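Local structure of conserved hypothetical alanine and leucine RICH protein (Mycobacterium tuberculosis, 2WAM) at residues A[58-63]-A[140-145]; A[172-177]-A[231-236]. The protein is of unknown function but belongs to the PAC2 family and represents a duplicated gene family of actinobacteria. One frame throughout, in Å; residues are numbered along the deposited sequence.

Contact 1 (A[58-63]-A[140-145])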
# COMPACT_ATOMS: atom_id res chain seq x y z
N LEU A 58 -25.38 14.99 -12.52
CA LEU A 58 -25.81 13.85 -13.33
C LEU A 58 -27.30 13.56 -13.24
O LEU A 58 -27.80 12.59 -13.82
CB LEU A 58 -25.02 12.61 -12.96
CG LEU A 58 -23.54 12.72 -13.34
CD1 LEU A 58 -22.74 11.56 -12.76
CD2 LEU A 58 -23.41 12.80 -14.84
N SER A 59 -28.02 14.42 -12.54
CA SER A 59 -29.44 14.22 -12.35
C SER A 59 -30.24 14.94 -13.43
O SER A 59 -29.84 16.02 -13.89
CB SER A 59 -29.86 14.70 -10.96
OG SER A 59 -30.96 13.96 -10.50
N SER A 60 -31.35 14.34 -13.84
CA SER A 60 -32.19 14.93 -14.88
C SER A 60 -33.00 16.07 -14.29
O SER A 60 -33.09 16.21 -13.06
CB SER A 60 -33.15 13.90 -15.49
OG SER A 60 -32.46 12.77 -15.99
N SER A 61 -33.58 16.87 -15.17
CA SER A 61 -34.46 17.96 -14.77
C SER A 61 -35.52 17.51 -13.77
O SER A 61 -36.08 18.33 -13.05
CB SER A 61 -35.13 18.57 -16.00
OG SER A 61 -35.91 19.70 -15.64
N ASP A 62 -35.77 16.20 -13.71
CA ASP A 62 -36.79 15.63 -12.82
C ASP A 62 -36.25 14.87 -11.58
O ASP A 62 -37.00 14.16 -10.92
CB ASP A 62 -37.73 14.72 -13.61
CG ASP A 62 -37.06 13.45 -14.10
OD1 ASP A 62 -37.64 12.35 -13.91
OD2 ASP A 62 -35.95 13.53 -14.66
N GLY A 63 -34.96 15.03 -11.28
CA GLY A 63 -34.37 14.41 -10.10
C GLY A 63 -34.01 12.95 -10.28
O GLY A 63 -33.46 12.29 -9.39
N ILE A 140 -30.82 17.23 -25.66
CA ILE A 140 -31.62 18.15 -24.85
C ILE A 140 -31.03 18.36 -23.45
O ILE A 140 -31.68 18.92 -22.57
CB ILE A 140 -33.09 17.67 -24.69
CG1 ILE A 140 -33.16 16.38 -23.88
CG2 ILE A 140 -33.75 17.49 -26.06
CD1 ILE A 140 -34.56 15.94 -23.61
N GLY A 141 -29.81 17.88 -23.25
CA GLY A 141 -29.10 18.13 -22.01
C GLY A 141 -29.28 17.12 -20.88
O GLY A 141 -28.82 17.35 -19.77
N THR A 142 -29.96 16.00 -21.15
CA THR A 142 -30.04 14.93 -20.16
C THR A 142 -28.68 14.29 -19.98
O THR A 142 -28.10 13.77 -20.95
CB THR A 142 -30.96 13.82 -20.61
OG1 THR A 142 -32.19 14.36 -21.09
CG2 THR A 142 -31.22 12.89 -19.45
N PRO A 143 -28.16 14.29 -18.74
CA PRO A 143 -26.85 13.68 -18.44
C PRO A 143 -26.91 12.16 -18.48
O PRO A 143 -27.93 11.58 -18.13
CB PRO A 143 -26.54 14.14 -17.00
CG PRO A 143 -27.48 15.30 -16.76
CD PRO A 143 -28.71 15.00 -17.57
N PHE A 144 -25.83 11.53 -18.95
CA PHE A 144 -25.71 10.09 -18.81
C PHE A 144 -24.25 9.69 -18.74
O PHE A 144 -23.37 10.50 -19.04
CB PHE A 144 -26.49 9.32 -19.90
CG PHE A 144 -25.97 9.51 -21.30
CD1 PHE A 144 -25.18 8.54 -21.89
CD2 PHE A 144 -26.31 10.63 -22.05
CE1 PHE A 144 -24.72 8.69 -23.20
CE2 PHE A 144 -25.85 10.78 -23.36
CZ PHE A 144 -25.05 9.82 -23.93
N LEU A 145 -24.00 8.45 -18.33
CA LEU A 145 -22.63 7.96 -18.20
C LEU A 145 -22.27 6.97 -19.31
O LEU A 145 -23.12 6.20 -19.80
CB LEU A 145 -22.41 7.33 -16.82
CG LEU A 145 -22.53 8.29 -15.64
CD1 LEU A 145 -22.41 7.54 -14.31
CD2 LEU A 145 -21.47 9.37 -15.75
O HOH W 1 -29.41 12.03 -15.98
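The backbones of L58 and P143 run close together, with their CA atoms 5.2 Å apart, and two residues on the CA of S60 lies 5.7 Å from that of T142. No direct hydrogen bond joins the segments. Their polar bridge is a water that donates to L58 O at 2.8 Å and to P143 O at 2.6 Å, while accepting from the hydroxyl of S60. It thus ties two main-chain carbonyls and one side chain together. Beyond S60 the chain leaves its partner through a type I turn, S60 to G63, closed by the backbone bond from G63 N to S60 O; S59 turns its CB away from the 140-145 segment, and its OG bonds to R64 O.

Segment 140-145 takes in the turn of a beta hairpin and the start of its second strand: strand 131-137 comes up, the chain turns, and strand 143-148 goes back antiparallel beside it in the large mixed sheet. D138 OD2 accepts from the backbone N of both I140 and T142 within that turn. The 58-63 loop, which leads into strand 67-73 on the other side of 143-148, lies against this start of the strand.

P143 points its ring at the loop and meets mainly backbone: CB sits 3.8 Å from L58 CA, and CG comes equally near S59 O. Past the ring, the side chain of L58 slides in the opposite direction. Its CG stands anti to its own carbonyl carbon (chi1 -66°), which carries the methyls beyond the proline to L145. There the two leucines cross at about a right angle, L58 CD1 being 3.9 Å from L145 CD2. A135 and L170 touch both leucines. At the outer end, T142 CG2 faces S60 OG at 3.7 Å.

Contact 2 (A[172-177]-A[231-236])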
# COMPACT_ATOMS: atom_id res chain seq x y z
N VAL A 172 -26.91 6.01 -10.64
CA VAL A 172 -27.33 5.25 -11.82
C VAL A 172 -28.63 4.48 -11.61
O VAL A 172 -28.81 3.80 -10.61
CB VAL A 172 -26.22 4.29 -12.27
CG1 VAL A 172 -26.76 3.24 -13.24
CG2 VAL A 172 -25.09 5.08 -12.90
N ARG A 173 -29.53 4.59 -12.59
CA ARG A 173 -30.85 3.98 -12.47
C ARG A 173 -31.06 2.81 -13.44
O ARG A 173 -32.04 2.08 -13.35
CB ARG A 173 -31.93 5.04 -12.71
CG ARG A 173 -32.06 5.45 -14.16
CD ARG A 173 -33.12 6.52 -14.38
NE ARG A 173 -33.09 7.05 -15.74
CZ ARG A 173 -33.60 6.41 -16.79
NH1 ARG A 173 -34.19 5.22 -16.63
NH2 ARG A 173 -33.54 6.96 -17.99
N GLN A 174 -30.11 2.63 -14.34
CA GLN A 174 -30.21 1.63 -15.40
C GLN A 174 -28.85 1.48 -16.08
O GLN A 174 -28.20 2.47 -16.39
CB GLN A 174 -31.25 2.06 -16.42
CG GLN A 174 -31.46 1.08 -17.55
CD GLN A 174 -32.55 1.55 -18.52
OE1 GLN A 174 -32.29 2.38 -19.40
NE2 GLN A 174 -33.75 1.02 -18.37
N THR A 175 -28.44 0.24 -16.30
CA THR A 175 -27.16 -0.05 -16.92
C THR A 175 -27.36 -0.81 -18.21
O THR A 175 -27.89 -1.92 -18.21
CB THR A 175 -26.25 -0.86 -15.97
OG1 THR A 175 -26.04 -0.11 -14.77
CG2 THR A 175 -24.90 -1.13 -16.62
N ILE A 176 -26.93 -0.21 -19.32
CA ILE A 176 -27.13 -0.76 -20.66
C ILE A 176 -25.80 -1.21 -21.27
O ILE A 176 -24.90 -0.39 -21.47
CB ILE A 176 -27.75 0.28 -21.61
CG1 ILE A 176 -28.98 0.93 -20.99
CG2 ILE A 176 -28.09 -0.34 -22.96
CD1 ILE A 176 -29.68 1.88 -21.90
N GLY A 177 -25.69 -2.50 -21.59
CA GLY A 177 -24.49 -3.02 -22.21
C GLY A 177 -24.55 -3.20 -23.72
O GLY A 177 -25.60 -3.54 -24.29
N GLY A 231 -29.39 -6.02 -7.25
CA GLY A 231 -30.68 -5.35 -7.40
C GLY A 231 -30.71 -4.16 -8.34
O GLY A 231 -31.66 -3.38 -8.34
N HIS A 232 -29.67 -4.01 -9.16
CA HIS A 232 -29.66 -2.93 -10.15
C HIS A 232 -30.41 -3.35 -11.40
O HIS A 232 -30.44 -4.54 -11.75
CB HIS A 232 -28.23 -2.55 -10.50
CG HIS A 232 -27.50 -1.88 -9.39
ND1 HIS A 232 -27.57 -0.52 -9.17
CD2 HIS A 232 -26.69 -2.37 -8.43
CE1 HIS A 232 -26.83 -0.21 -8.13
NE2 HIS A 232 -26.28 -1.31 -7.66
N GLU A 233 -31.01 -2.38 -12.08
CA GLU A 233 -31.70 -2.66 -13.34
C GLU A 233 -30.70 -2.68 -14.49
O GLU A 233 -29.99 -1.71 -14.72
CB GLU A 233 -32.77 -1.62 -13.63
CG GLU A 233 -33.69 -2.01 -14.78
CD GLU A 233 -34.84 -1.03 -14.97
OE1 GLU A 233 -35.96 -1.37 -14.53
OE2 GLU A 233 -34.63 0.07 -15.53
N VAL A 234 -30.66 -3.79 -15.22
CA VAL A 234 -29.69 -3.93 -16.29
C VAL A 234 -30.36 -4.35 -17.59
O VAL A 234 -31.40 -5.02 -17.59
CB VAL A 234 -28.60 -4.97 -15.94
CG1 VAL A 234 -27.93 -4.63 -14.61
CG2 VAL A 234 -29.20 -6.40 -15.94
N VAL A 235 -29.75 -3.97 -18.71
CA VAL A 235 -30.20 -4.40 -20.01
C VAL A 235 -29.01 -4.41 -20.96
O VAL A 235 -28.02 -3.70 -20.75
CB VAL A 235 -31.41 -3.57 -20.53
CG1 VAL A 235 -31.21 -2.10 -20.29
CG2 VAL A 235 -31.67 -3.83 -21.99
N GLY A 236 -29.08 -5.25 -21.98
CA GLY A 236 -27.94 -5.49 -22.84
C GLY A 236 -28.40 -5.84 -24.23
O GLY A 236 -29.39 -6.54 -24.41
O HOH W 2 -29.30 1.09 -10.70
O HOH W 3 -28.42 0.01 -13.23
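V234, V235 and G236 pair with T175, I176 and G177 as parallel beta bridges, the short strand axes only 17° apart, and the chain enters this pairing from G231. That glycine, at positive phi, is the C-prime residue of the Schellman motif ending helix 219-229. H232 follows and reaches segment 172-177 through a water, lying in the ring plane at the imidazole edge, 2.8 Å from H232 ND1, and donating to V172 O. Its NE2 bonds to E168.

E233 works with both backbone and side chain. Its O accepts from T175 N at 2.9 Å, and also takes a hydrogen from a second water, which lies 2.8 Å from T175 OG1. With CG anti to its backbone N (chi1 -169°) and an extended chain, the carboxylate reaches Q174, whose amide NE2 donates to E233 OE2 at 3.1 Å. The N-H...O angle of 145° makes it a bent bond, and the nitrogen approaches from above the carboxylate plane. R173 NH1 is 5.3 Å from E233 OE2, not in contact, though its charge may favour the ionised carboxylate.

From V234 the segment is sheet proper. Strand 234-242 lies next to 174-183, which has strand 67-73 on its other flank, and all three run parallel with helices on both faces. V234 and T175 point to one face, where M227 of helix 219-229 touches both. V235 turns to the other and lies alongside I176, its CG1 3.8 Å from I176 CG1; T264 of helix 251-265 meets both side chains. The V235 backbone bonds twice: its N donates to T175 O at 2.8 Å, and its O accepts from G177 N. At the bridge of G236 with G177, where neither residue has a side chain, the CA atoms are 4.3 Å apart.

The two contacts follow one another along the chain, contact 1 closing before contact 2 opens, and their centres are 16 Å apart on the same side of the chain's centre. They belong to one mixed sheet. Strand 143-148 of contact 1 and strand 174-183 of contact 2 flank strand 67-73, which is parallel to both and bonds through its backbone to L145 on one side and to Q174 and I176 on the other. The two contacts also meet directly, L145 CD1 packing 3.9 Å from V172 CG2. Contact 1 lays a loop against the first residues of strand 143-148, whereas contact 2 joins two neighbouring strands nearer the chain's centre, about 14 Å from it against 21 Å.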